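Local coordinates for putative tryptophan halogenase (Xanthomonas campestris pv. campestris, PDB 6Y1W), which probably binds FAD and acts as a flavin-dependent halogenase of the tryptophan halogenase family, perhaps with monooxygenase activity, at residues 79-84 with 498-503; 115-120 with 458-463; 246-251 with 317-322. All blocks are in the same frame, centred on the assembly; numbering follows the deposited sequence.

From the N terminus the chain runs through a glycine-rich strand-turn-helix of Rossmann type, which probably binds FAD, and enters helix 77-83, where contact 1 begins; its other half, 498-503, follows helix 492-499, so this contact closes a loop of about 410 residues, most of the modelled chain. Contact 2 (115-120 with 458-463) lies within that loop and joins the turn before helix 120-129 to the loop before helix 468-486. Contact 3 (246-251 with 317-322) is innermost and pairs strands 248-254 and 316-319 of the seven-stranded mixed sheet. The three nest without crossing. Contacts 2 and 3 lie on opposite sides of the chain's centre, about 42 Å apart between centres.

Contact 1: 79-84 with 498-503; sequences QFMAAT and RYCPAP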
ATOM      1  N   GLN A  79      10.873   9.346  28.684  1.00 14.17           N
ATOM      2  CA  GLN A  79       9.953   9.670  29.772  1.00 14.63           C
ATOM      3  C   GLN A  79       8.819   8.658  29.848  1.00 14.55           C
ATOM      4  O   GLN A  79       8.490   8.143  30.927  1.00 16.36           O
ATOM      5  CB  GLN A  79       9.425  11.090  29.551  1.00 21.11           C
ATOM      6  CG  GLN A  79       8.334  11.583  30.441  1.00 24.15           C
ATOM      7  CD  GLN A  79       7.723  12.859  29.840  1.00 31.17           C
ATOM      8  OE1 GLN A  79       6.508  13.011  29.774  1.00 58.74           O
ATOM      9  NE2 GLN A  79       8.582  13.749  29.349  1.00 40.54           N
ATOM     10  N   PHE A  80       8.244   8.329  28.682  1.00 16.40           N
ATOM     11  CA  PHE A  80       7.202   7.312  28.611  1.00 13.79           C
ATOM     12  C   PHE A  80       7.705   5.962  29.142  1.00 13.46           C
ATOM     13  O   PHE A  80       7.009   5.294  29.907  1.00 15.47           O
ATOM     14  CB  PHE A  80       6.724   7.209  27.146  1.00 11.82           C
ATOM     15  CG  PHE A  80       6.403   5.801  26.716  1.00 12.03           C
ATOM     16  CD1 PHE A  80       5.289   5.134  27.267  1.00 14.93           C
ATOM     17  CD2 PHE A  80       7.201   5.146  25.793  1.00 14.42           C
ATOM     18  CE1 PHE A  80       4.991   3.826  26.897  1.00 13.70           C
ATOM     19  CE2 PHE A  80       6.908   3.828  25.413  1.00 13.47           C
ATOM     20  CZ  PHE A  80       5.835   3.176  25.976  1.00 13.16           C
ATOM     21  N   MET A  81       8.920   5.538  28.736  1.00 12.17           N
ATOM     22  CA  MET A  81       9.414   4.219  29.145  1.00 13.55           C
ATOM     23  C   MET A  81       9.686   4.163  30.649  1.00 12.88           C
ATOM     24  O   MET A  81       9.339   3.183  31.329  1.00 14.61           O
ATOM     25  CB  MET A  81      10.676   3.875  28.357  1.00 15.70           C
ATOM     26  CG  MET A  81      10.390   3.560  26.887  1.00 14.57           C
ATOM     27  SD  MET A  81      11.843   2.938  26.024  1.00 14.86           S
ATOM     28  CE  MET A  81      12.003   1.262  26.734  1.00 12.75           C
ATOM     29  N   ALA A  82      10.313   5.208  31.189  1.00 15.56           N
ATOM     30  CA  ALA A  82      10.568   5.222  32.624  1.00 16.92           C
ATOM     31  C   ALA A  82       9.267   5.218  33.411  1.00 14.63           C
ATOM     32  O   ALA A  82       9.184   4.590  34.467  1.00 21.01           O
ATOM     33  CB  ALA A  82      11.374   6.467  32.998  1.00 19.41           C
ATOM     34  N   ALA A  83       8.233   5.880  32.889  1.00 14.40           N
ATOM     35  CA  ALA A  83       6.961   5.952  33.585  1.00 13.94           C
ATOM     36  C   ALA A  83       6.151   4.670  33.494  1.00 16.06           C
ATOM     37  O   ALA A  83       5.235   4.496  34.302  1.00 19.41           O
ATOM     38  CB  ALA A  83       6.106   7.086  32.997  1.00 17.56           C
ATOM     39  N   THR A  84       6.496   3.751  32.585  1.00 14.64           N
ATOM     40  CA  THR A  84       5.684   2.561  32.385  1.00 11.41           C
ATOM     41  C   THR A  84       6.484   1.296  32.644  1.00 10.92           C
ATOM     42  O   THR A  84       6.056   0.218  32.241  1.00 13.39           O
ATOM     43  CB  THR A  84       5.078   2.535  30.975  1.00 13.84           C
ATOM     44  OG1 THR A  84       6.115   2.552  30.014  1.00 14.73           O
ATOM     45  CG2 THR A  84       4.140   3.769  30.760  1.00 13.85           C
ATOM     46  N   ARG A 498      20.946   3.618  31.502  1.00 20.34           N
ATOM     47  CA  ARG A 498      21.384   4.942  31.059  1.00 20.92           C
ATOM     48  C   ARG A 498      20.295   5.748  30.363  1.00 23.72           C
ATOM     49  O   ARG A 498      20.320   6.987  30.414  1.00 24.32           O
ATOM     50  CB  ARG A 498      22.576   4.827  30.093  1.00 23.82           C
ATOM     51  CG  ARG A 498      23.707   3.949  30.578  1.00 43.43           C
ATOM     52  CD  ARG A 498      24.964   4.114  29.713  1.00 63.61           C
ATOM     53  NE  ARG A 498      24.751   3.760  28.307  1.00 52.87           N
ATOM     54  CZ  ARG A 498      25.448   2.827  27.656  1.00 72.77           C
ATOM     55  NH1 ARG A 498      25.191   2.570  26.377  1.00 60.12           N
ATOM     56  NH2 ARG A 498      26.403   2.148  28.284  1.00 76.21           N
ATOM     57  N   TYR A 499      19.326   5.098  29.721  1.00 16.44           N
ATOM     58  CA  TYR A 499      18.409   5.810  28.836  1.00 17.03           C
ATOM     59  C   TYR A 499      17.057   6.089  29.477  1.00 15.16           C
ATOM     60  O   TYR A 499      16.507   7.177  29.310  1.00 17.83           O
ATOM     61  CB  TYR A 499      18.198   4.995  27.554  1.00 17.71           C
ATOM     62  CG  TYR A 499      17.275   5.642  26.535  1.00 18.74           C
ATOM     63  CD1 TYR A 499      17.688   6.741  25.779  1.00 21.14           C
ATOM     64  CD2 TYR A 499      15.983   5.127  26.311  1.00 14.10           C
ATOM     65  CE1 TYR A 499      16.833   7.326  24.851  1.00 19.19           C
ATOM     66  CE2 TYR A 499      15.143   5.683  25.391  1.00 16.68           C
ATOM     67  CZ  TYR A 499      15.552   6.783  24.652  1.00 18.30           C
ATOM     68  OH  TYR A 499      14.712   7.328  23.721  1.00 18.39           O
ATOM     69  N   CYS A 500      16.519   5.133  30.221  1.00 15.92           N
ATOM     70  CA  CYS A 500      15.166   5.289  30.699  1.00 16.10           C
ATOM     71  C   CYS A 500      14.943   4.527  31.992  1.00 18.18           C
ATOM     72  O   CYS A 500      13.956   3.805  32.100  1.00 17.46           O
ATOM     73  CB  CYS A 500      14.187   4.830  29.601  1.00 15.89           C
ATOM     74  SG  CYS A 500      14.426   3.106  29.092  1.00 17.53           S
ATOM     75  N   PRO A 501      15.804   4.682  33.005  1.00 18.14           N
ATOM     76  CA  PRO A 501      15.633   3.900  34.241  1.00 18.72           C
ATOM     77  C   PRO A 501      14.337   4.228  34.976  1.00 16.80           C
ATOM     78  O   PRO A 501      13.993   5.399  35.216  1.00 19.29           O
ATOM     79  CB  PRO A 501      16.876   4.274  35.070  1.00 23.03           C
ATOM     80  CG  PRO A 501      17.273   5.602  34.565  1.00 19.02           C
ATOM     81  CD  PRO A 501      16.995   5.560  33.077  1.00 18.67           C
ATOM     82  N   ALA A 502      13.564   3.163  35.273  1.00 16.59           N
ATOM     83  CA  ALA A 502      12.345   3.223  36.060  1.00 14.89           C
ATOM     84  C   ALA A 502      12.674   2.880  37.507  1.00 15.07           C
ATOM     85  O   ALA A 502      13.520   2.023  37.760  1.00 17.74           O
ATOM     86  CB  ALA A 502      11.288   2.226  35.557  1.00 17.73           C
ATOM     87  N   PRO A 503      11.995   3.510  38.455  1.00 21.21           N
ATOM     88  CA  PRO A 503      12.254   3.191  39.868  1.00 23.47           C
ATOM     89  C   PRO A 503      11.777   1.786  40.232  1.00 19.76           C
ATOM     90  O   PRO A 503      10.675   1.368  39.869  1.00 18.71           O
ATOM     91  CB  PRO A 503      11.449   4.260  40.620  1.00 28.23           C
ATOM     92  CG  PRO A 503      10.347   4.631  39.682  1.00 28.83           C
ATOM     93  CD  PRO A 503      10.950   4.534  38.284  1.00 28.77           C
TER
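Met-81 sets its CG anti to its carbonyl carbon (chi1 -71°), runs extended to SD and bends at chi3, while Cys-500 holds SG between its backbone N and carbonyl carbon (chi1 59°); together these torsions bring the two sulfur-bearing side chains alongside each other. Met-81 CB meets Cys-500 CB at 3.8 Å, and Cys-500 SG lies 3.9 Å from Met-81 CE, with CB and SD of the same methionine close by. The thioether thus curls round the thiol. Farther out, Met-81 SD reaches the edge of the Tyr-499 ring, near the ring plane, 4.3 Å from CE2. Ala-82 carries the other half of the contact. Its CB lies 3.6 Å from Pro-501 O, and Ala-82 O lies 3.3 Å from Ala-502 CB. The CA atoms of Ala-82 and Ala-502, 4.4 Å apart, are the closest such pair across the two segments. Cys-500 is the first residue to leave helical angles after helix 492-499, and the extended chain beyond it passes across the last turn of helix 77-83.

Polar groups of this tail look to other partners, Gln-280 bonding both Cys-500 O and Ala-502 N. At the end of helix 492-499, Tyr-499 OH bonds Glu-77, at the start of the same helix that carries Met-81 and Ala-82. Direct contact between the two segments is therefore van der Waals in kind, among sulfur, methyl and carbonyl groups, and the polar ties come from residues around it.

Contact 2: 115-120 with 458-463; sequences HWSAGF and HHHPVA
His-460 leans on Ala-118 along much of its length. Its CB lies 3.9 Å from Ala-118 CB, and CG and CD2 follow, the same methyl standing 3.7 Å from CD2. This is a CH-pi contact over one ring face, the methyl 4.0 Å from the ring centroid and 27° off its normal. Chi1 (-165°) swings the ring away from the backbone N and toward Ala-118, and chi2 turns ND1 to accept the N-H of Val-462 in the ring plane, at 3.0 Å and 168°. That nearly straight bond helps fix the ring's rotation. At the tip, NE2 approaches Ser-117 O, but the angle is poor for bonding; its hydrogen bond goes instead to Leu-362 O of the second subunit. Both ring nitrogens are thus engaged.

Val-462 completes the patch: CG1 packs 3.8 Å from Ala-118 CB and also lies by Ser-117 OG. That hydroxyl shares a 2.9 Å hydrogen bond with His-115 ND1, within a type I turn running from His-115 to Ala-118 that presents Ser-117 and Ala-118 to the other loop.

The buried contact ties the loop between strand 102-107 and helix 120-129 to the one between helices 442-451 and 468-486. Phe-123 of helix 120-129 covers Val-462, and Phe-120 packs on helix 468-486. Gln-363 and Gln-42 of the second subunit bond Trp-116 O and Pro-461 O, placing both loops at the dimer interface.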
ATOM      1  N   HIS A 115      17.080  -8.010  -4.021  1.00 17.40           N
ATOM      2  CA  HIS A 115      17.289  -7.483  -5.358  1.00 21.67           C
ATOM      3  C   HIS A 115      15.961  -6.907  -5.826  1.00 17.88           C
ATOM      4  O   HIS A 115      14.898  -7.326  -5.357  1.00 18.80           O
ATOM      5  CB  HIS A 115      17.767  -8.569  -6.330  1.00 17.98           C
ATOM      6  CG  HIS A 115      18.200  -8.024  -7.661  1.00 19.44           C
ATOM      7  ND1 HIS A 115      17.395  -8.074  -8.782  1.00 18.34           N
ATOM      8  CD2 HIS A 115      19.326  -7.366  -8.038  1.00 25.51           C
ATOM      9  CE1 HIS A 115      18.015  -7.499  -9.799  1.00 18.70           C
ATOM     10  NE2 HIS A 115      19.184  -7.049  -9.376  1.00 25.66           N
ATOM     11  N   TRP A 116      16.013  -5.955  -6.771  1.00 18.24           N
ATOM     12  CA  TRP A 116      14.732  -5.384  -7.212  1.00 15.83           C
ATOM     13  C   TRP A 116      13.805  -6.428  -7.807  1.00 21.94           C
ATOM     14  O   TRP A 116      12.580  -6.270  -7.738  1.00 20.69           O
ATOM     15  CB  TRP A 116      14.939  -4.226  -8.201  1.00 22.30           C
ATOM     16  CG  TRP A 116      15.504  -4.540  -9.574  1.00 21.56           C
ATOM     17  CD1 TRP A 116      16.769  -4.280  -9.999  1.00 25.06           C
ATOM     18  CD2 TRP A 116      14.803  -5.073 -10.722  1.00 21.88           C
ATOM     19  NE1 TRP A 116      16.918  -4.644 -11.317  1.00 29.78           N
ATOM     20  CE2 TRP A 116      15.734  -5.145 -11.776  1.00 24.31           C
ATOM     21  CE3 TRP A 116      13.492  -5.512 -10.949  1.00 26.21           C
ATOM     22  CZ2 TRP A 116      15.404  -5.627 -13.032  1.00 25.05           C
ATOM     23  CZ3 TRP A 116      13.173  -6.014 -12.212  1.00 26.94           C
ATOM     24  CH2 TRP A 116      14.124  -6.048 -13.226  1.00 22.11           C
ATOM     25  N   SER A 117      14.360  -7.504  -8.375  1.00 19.35           N
ATOM     26  CA  SER A 117      13.544  -8.558  -8.962  1.00 19.88           C
ATOM     27  C   SER A 117      13.170  -9.658  -7.976  1.00 18.55           C
ATOM     28  O   SER A 117      12.296 -10.467  -8.298  1.00 19.80           O
ATOM     29  CB  SER A 117      14.274  -9.187 -10.149  1.00 17.82           C
ATOM     30  OG  SER A 117      15.376  -9.990  -9.708  1.00 19.39           O
ATOM     31  N   ALA A 118      13.808  -9.728  -6.794  1.00 18.76           N
ATOM     32  CA  ALA A 118      13.598 -10.898  -5.936  1.00 16.83           C
ATOM     33  C   ALA A 118      14.058 -10.623  -4.512  1.00 14.14           C
ATOM     34  O   ALA A 118      15.176 -10.128  -4.310  1.00 18.98           O
ATOM     35  CB  ALA A 118      14.386 -12.104  -6.468  1.00 16.65           C
ATOM     36  N   GLY A 119      13.224 -10.996  -3.548  1.00 19.04           N
ATOM     37  CA  GLY A 119      13.594 -10.775  -2.162  1.00 16.62           C
ATOM     38  C   GLY A 119      14.749 -11.672  -1.742  1.00 18.63           C
ATOM     39  O   GLY A 119      15.053 -12.688  -2.376  1.00 16.26           O
ATOM     40  N   PHE A 120      15.384 -11.279  -0.621  1.00 16.62           N
ATOM     41  CA  PHE A 120      16.579 -11.984  -0.133  1.00 17.03           C
ATOM     42  C   PHE A 120      16.369 -13.489  -0.004  1.00 18.82           C
ATOM     43  O   PHE A 120      17.305 -14.279  -0.202  1.00 18.73           O
ATOM     44  CB  PHE A 120      16.983 -11.438   1.250  1.00 14.79           C
ATOM     45  CG  PHE A 120      18.111 -12.241   1.894  1.00 14.51           C
ATOM     46  CD1 PHE A 120      19.364 -12.176   1.332  1.00 14.82           C
ATOM     47  CD2 PHE A 120      17.893 -12.996   3.052  1.00 16.04           C
ATOM     48  CE1 PHE A 120      20.443 -12.893   1.907  1.00 16.33           C
ATOM     49  CE2 PHE A 120      18.956 -13.738   3.625  1.00 16.30           C
ATOM     50  CZ  PHE A 120      20.236 -13.685   3.021  1.00 15.72           C
ATOM     51  N   HIS A 458      10.521 -24.169  -5.049  1.00 16.83           N
ATOM     52  CA  HIS A 458      11.305 -23.458  -6.039  1.00 18.62           C
ATOM     53  C   HIS A 458      11.665 -22.106  -5.469  1.00 20.16           C
ATOM     54  O   HIS A 458      11.134 -21.694  -4.441  1.00 20.06           O
ATOM     55  CB  HIS A 458      10.511 -23.283  -7.345  1.00 20.76           C
ATOM     56  CG  HIS A 458      10.153 -24.583  -7.983  1.00 18.10           C
ATOM     57  ND1 HIS A 458      11.037 -25.284  -8.781  1.00 26.01           N
ATOM     58  CD2 HIS A 458       9.036 -25.345  -7.890  1.00 24.18           C
ATOM     59  CE1 HIS A 458      10.463 -26.411  -9.173  1.00 21.12           C
ATOM     60  NE2 HIS A 458       9.250 -26.468  -8.654  1.00 25.18           N
ATOM     61  N   HIS A 459      12.647 -21.474  -6.082  1.00 21.15           N
ATOM     62  CA  HIS A 459      12.992 -20.089  -5.788  1.00 20.49           C
ATOM     63  C   HIS A 459      13.110 -19.313  -7.091  1.00 21.75           C
ATOM     64  O   HIS A 459      13.090 -19.885  -8.190  1.00 21.30           O
ATOM     65  CB  HIS A 459      14.303 -20.003  -5.005  1.00 21.89           C
ATOM     66  CG  HIS A 459      15.471 -20.573  -5.745  1.00 16.51           C
ATOM     67  ND1 HIS A 459      15.997 -21.817  -5.464  1.00 23.02           N
ATOM     68  CD2 HIS A 459      16.220 -20.064  -6.750  1.00 18.06           C
ATOM     69  CE1 HIS A 459      17.010 -22.053  -6.276  1.00 20.95           C
ATOM     70  NE2 HIS A 459      17.159 -21.015  -7.073  1.00 20.15           N
ATOM     71  N   HIS A 460      13.263 -17.995  -6.956  1.00 17.42           N
ATOM     72  CA  HIS A 460      13.343 -17.136  -8.131  1.00 17.81           C
ATOM     73  C   HIS A 460      14.574 -17.514  -8.951  1.00 20.01           C
ATOM     74  O   HIS A 460      15.681 -17.612  -8.405  1.00 17.20           O
ATOM     75  CB  HIS A 460      13.411 -15.668  -7.699  1.00 18.14           C
ATOM     76  CG  HIS A 460      13.134 -14.693  -8.798  1.00 18.83           C
ATOM     77  ND1 HIS A 460      13.913 -14.611  -9.925  1.00 17.95           N
ATOM     78  CD2 HIS A 460      12.178 -13.733  -8.926  1.00 19.63           C
ATOM     79  CE1 HIS A 460      13.461 -13.647 -10.711  1.00 20.55           C
ATOM     80  NE2 HIS A 460      12.409 -13.100 -10.127  1.00 15.94           N
ATOM     81  N   PRO A 461      14.429 -17.744 -10.258  1.00 16.24           N
ATOM     82  CA  PRO A 461      15.599 -18.128 -11.071  1.00 20.40           C
ATOM     83  C   PRO A 461      16.706 -17.074 -11.162  1.00 22.24           C
ATOM     84  O   PRO A 461      17.814 -17.411 -11.596  1.00 21.20           O
ATOM     85  CB  PRO A 461      14.992 -18.433 -12.455  1.00 21.19           C
ATOM     86  CG  PRO A 461      13.673 -17.765 -12.464  1.00 20.54           C
ATOM     87  CD  PRO A 461      13.173 -17.710 -11.039  1.00 18.36           C
ATOM     88  N   VAL A 462      16.481 -15.822 -10.757  1.00 17.26           N
ATOM     89  CA  VAL A 462      17.590 -14.884 -10.815  1.00 18.65           C
ATOM     90  C   VAL A 462      18.727 -15.358  -9.895  1.00 17.01           C
ATOM     91  O   VAL A 462      19.897 -15.077 -10.157  1.00 22.22           O
ATOM     92  CB  VAL A 462      17.133 -13.459 -10.458  1.00 19.44           C
ATOM     93  CG1 VAL A 462      16.913 -13.329  -8.956  1.00 18.98           C
ATOM     94  CG2 VAL A 462      18.154 -12.441 -10.931  1.00 21.33           C
ATOM     95  N   ALA A 463      18.396 -16.108  -8.848  1.00 18.21           N
ATOM     96  CA  ALA A 463      19.462 -16.581  -7.969  1.00 18.33           C
ATOM     97  C   ALA A 463      20.280 -17.670  -8.655  1.00 22.93           C
ATOM     98  O   ALA A 463      21.424 -17.932  -8.258  1.00 23.53           O
ATOM     99  CB  ALA A 463      18.861 -17.072  -6.659  1.00 19.23           C
TER

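Contact 3: 246-251 with 317-322; sequences ADSALA and ALRFTP
Ala-249 and Leu-318 exchange two backbone hydrogen bonds, Ala-249 N to Leu-318 O at 2.9 Å and Leu-318 N to Ala-249 O at 2.8 Å, forming the hydrogen-bonded pair of this antiparallel junction. Non-hydrogen-bonded pairs flank it, Ser-248 with Arg-319 and Leu-250 with Ala-317. One step farther, Asp-247 O takes two donors: Phe-320 N at 3.0 Å and 158°, from above the carbonyl plane, and Arg-319 NE, whose bond is weak at 130°.

Bends at chi2 and chi3 fold the arginine back over the strand, so that its NE edge faces this oxygen and CD lies 3.3 Å from Ser-248 OG. The serine hydroxyl itself donates to Asp-247 OD1, meeting it from above the carboxylate plane. Asp-247 OD2 is satisfied by Ser-291 OG; its salt bridge to Arg-319 NH1 is long, 3.7 Å, and rests on charge alone, since the oxygen lies well out of the guanidinium plane.

On the other side, the Phe-320 ring lays one face over Asp-247 C and Ser-248 N. Its edge meets Ala-249 CB, 3.7 Å from CE2. Leu-318 CD1 adds to this methyl, and Val-288 and Phe-342 pack round the ring. The side chains of Phe-320 and Leu-338, a predicted FAD-binding residue, are about 6 Å apart.

Strand 316-319 is an edge strand, within this chain, of the seven-stranded mixed sheet, paired antiparallel to 248-254. Where 248-254 begins, Asp-247 and Ser-248 both face Tyr-289 of strand 283-289, a classic beta bulge.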
ATOM      1  N   ALA A 246      -8.513 -20.619  20.898  1.00 14.76           N
ATOM      2  CA  ALA A 246      -8.299 -20.093  22.251  1.00 15.67           C
ATOM      3  C   ALA A 246      -9.437 -19.183  22.696  1.00 15.58           C
ATOM      4  O   ALA A 246      -9.991 -18.421  21.905  1.00 18.74           O
ATOM      5  CB  ALA A 246      -6.977 -19.323  22.273  1.00 13.68           C
ATOM      6  N   ASP A 247      -9.787 -19.282  23.976  1.00 14.73           N
ATOM      7  CA  ASP A 247     -10.875 -18.470  24.515  1.00 14.75           C
ATOM      8  C   ASP A 247     -10.656 -18.163  25.988  1.00 15.70           C
ATOM      9  O   ASP A 247     -11.531 -17.531  26.602  1.00 16.14           O
ATOM     10  CB  ASP A 247     -12.219 -19.184  24.324  1.00 17.31           C
ATOM     11  CG  ASP A 247     -12.302 -20.511  25.085  1.00 25.57           C
ATOM     12  OD1 ASP A 247     -11.384 -20.876  25.842  1.00 21.40           O
ATOM     13  OD2 ASP A 247     -13.306 -21.235  24.904  1.00 23.58           O
ATOM     14  N   SER A 248      -9.488 -18.501  26.545  1.00 17.67           N
ATOM     15  CA  SER A 248      -9.250 -18.376  27.972  1.00 15.09           C
ATOM     16  C   SER A 248      -7.787 -17.996  28.205  1.00 13.63           C
ATOM     17  O   SER A 248      -6.914 -18.347  27.412  1.00 15.28           O
ATOM     18  CB  SER A 248      -9.523 -19.700  28.686  1.00 22.58           C
ATOM     19  OG  SER A 248     -10.860 -20.157  28.457  1.00 21.40           O
ATOM     20  N   ALA A 249      -7.531 -17.322  29.326  1.00 15.90           N
ATOM     21  CA  ALA A 249      -6.145 -17.128  29.717  1.00 18.17           C
ATOM     22  C   ALA A 249      -6.046 -17.090  31.237  1.00 19.68           C
ATOM     23  O   ALA A 249      -7.012 -16.769  31.946  1.00 20.25           O
ATOM     24  CB  ALA A 249      -5.557 -15.839  29.147  1.00 18.12           C
ATOM     25  N   LEU A 250      -4.853 -17.407  31.732  1.00 17.67           N
ATOM     26  CA  LEU A 250      -4.494 -17.172  33.128  1.00 17.62           C
ATOM     27  C   LEU A 250      -3.226 -16.333  33.116  1.00 15.82           C
ATOM     28  O   LEU A 250      -2.284 -16.687  32.401  1.00 18.59           O
ATOM     29  CB  LEU A 250      -4.178 -18.485  33.864  1.00 20.51           C
ATOM     30  CG  LEU A 250      -5.343 -19.317  34.363  1.00 31.03           C
ATOM     31  CD1 LEU A 250      -4.866 -20.742  34.697  1.00 27.65           C
ATOM     32  CD2 LEU A 250      -5.993 -18.622  35.576  1.00 24.38           C
ATOM     33  N   ALA A 251      -3.174 -15.260  33.918  1.00 16.26           N
ATOM     34  CA  ALA A 251      -2.024 -14.360  33.862  1.00 17.09           C
ATOM     35  C   ALA A 251      -1.434 -14.176  35.255  1.00 20.60           C
ATOM     36  O   ALA A 251      -2.164 -14.161  36.249  1.00 20.06           O
ATOM     37  CB  ALA A 251      -2.410 -12.995  33.270  1.00 17.99           C
ATOM     38  N   ALA A 317      -7.836 -14.990  35.967  1.00 20.01           N
ATOM     39  CA  ALA A 317      -8.459 -15.700  34.852  1.00 23.07           C
ATOM     40  C   ALA A 317      -9.191 -14.737  33.933  1.00 25.64           C
ATOM     41  O   ALA A 317      -9.864 -13.807  34.387  1.00 29.44           O
ATOM     42  CB  ALA A 317      -9.431 -16.759  35.371  1.00 24.90           C
ATOM     43  N   LEU A 318      -9.044 -14.952  32.633  1.00 24.42           N
ATOM     44  CA  LEU A 318      -9.595 -14.068  31.618  1.00 22.29           C
ATOM     45  C   LEU A 318     -10.317 -14.917  30.583  1.00 20.19           C
ATOM     46  O   LEU A 318      -9.928 -16.068  30.344  1.00 19.56           O
ATOM     47  CB  LEU A 318      -8.489 -13.278  30.918  1.00 28.28           C
ATOM     48  CG  LEU A 318      -7.307 -12.867  31.809  1.00 48.92           C
ATOM     49  CD1 LEU A 318      -6.121 -12.311  31.004  1.00 40.23           C
ATOM     50  CD2 LEU A 318      -7.789 -11.857  32.831  1.00 46.62           C
ATOM     51  N   ARG A 319     -11.371 -14.353  29.988  1.00 18.61           N
ATOM     52  CA  ARG A 319     -12.091 -14.980  28.886  1.00 17.47           C
ATOM     53  C   ARG A 319     -12.134 -14.029  27.694  1.00 17.89           C
ATOM     54  O   ARG A 319     -12.135 -12.804  27.846  1.00 19.93           O
ATOM     55  CB  ARG A 319     -13.547 -15.373  29.252  1.00 23.35           C
ATOM     56  CG  ARG A 319     -13.653 -16.604  30.167  1.00 23.01           C
ATOM     57  CD  ARG A 319     -13.017 -17.833  29.512  1.00 37.08           C
ATOM     58  NE  ARG A 319     -13.786 -18.325  28.362  1.00 33.59           N
ATOM     59  CZ  ARG A 319     -14.801 -19.187  28.457  1.00 38.57           C
ATOM     60  NH1 ARG A 319     -15.464 -19.575  27.367  1.00 42.31           N
ATOM     61  NH2 ARG A 319     -15.175 -19.644  29.650  1.00 35.36           N
ATOM     62  N   PHE A 320     -12.200 -14.598  26.495  1.00 20.23           N
ATOM     63  CA  PHE A 320     -12.254 -13.768  25.294  1.00 19.45           C
ATOM     64  C   PHE A 320     -12.668 -14.670  24.142  1.00 17.52           C
ATOM     65  O   PHE A 320     -12.753 -15.890  24.294  1.00 21.79           O
ATOM     66  CB  PHE A 320     -10.907 -13.106  25.008  1.00 19.05           C
ATOM     67  CG  PHE A 320      -9.748 -14.042  25.126  1.00 19.72           C
ATOM     68  CD1 PHE A 320      -9.505 -14.975  24.144  1.00 19.25           C
ATOM     69  CD2 PHE A 320      -8.903 -13.986  26.238  1.00 26.82           C
ATOM     70  CE1 PHE A 320      -8.402 -15.836  24.253  1.00 21.66           C
ATOM     71  CE2 PHE A 320      -7.846 -14.837  26.364  1.00 28.99           C
ATOM     72  CZ  PHE A 320      -7.601 -15.778  25.368  1.00 23.50           C
ATOM     73  N   THR A 321     -12.917 -14.067  22.982  1.00 18.31           N
ATOM     74  CA  THR A 321     -13.226 -14.859  21.792  1.00 18.19           C
ATOM     75  C   THR A 321     -12.772 -14.068  20.572  1.00 17.32           C
ATOM     76  O   THR A 321     -12.933 -12.837  20.553  1.00 20.05           O
ATOM     77  CB  THR A 321     -14.730 -15.231  21.697  1.00 24.41           C
ATOM     78  OG1 THR A 321     -14.950 -16.196  20.656  1.00 21.88           O
ATOM     79  CG2 THR A 321     -15.604 -14.003  21.486  1.00 22.09           C
ATOM     80  N   PRO A 322     -12.181 -14.740  19.578  1.00 16.63           N
ATOM     81  CA  PRO A 322     -11.645 -14.063  18.386  1.00 17.93           C
ATOM     82  C   PRO A 322     -12.782 -13.600  17.498  1.00 23.48           C
ATOM     83  O   PRO A 322     -13.662 -14.389  17.156  1.00 22.32           O
ATOM     84  CB  PRO A 322     -10.823 -15.158  17.689  1.00 17.45           C
ATOM     85  CG  PRO A 322     -11.563 -16.462  18.146  1.00 17.70           C
ATOM     86  CD  PRO A 322     -11.958 -16.201  19.552  1.00 20.70           C
TER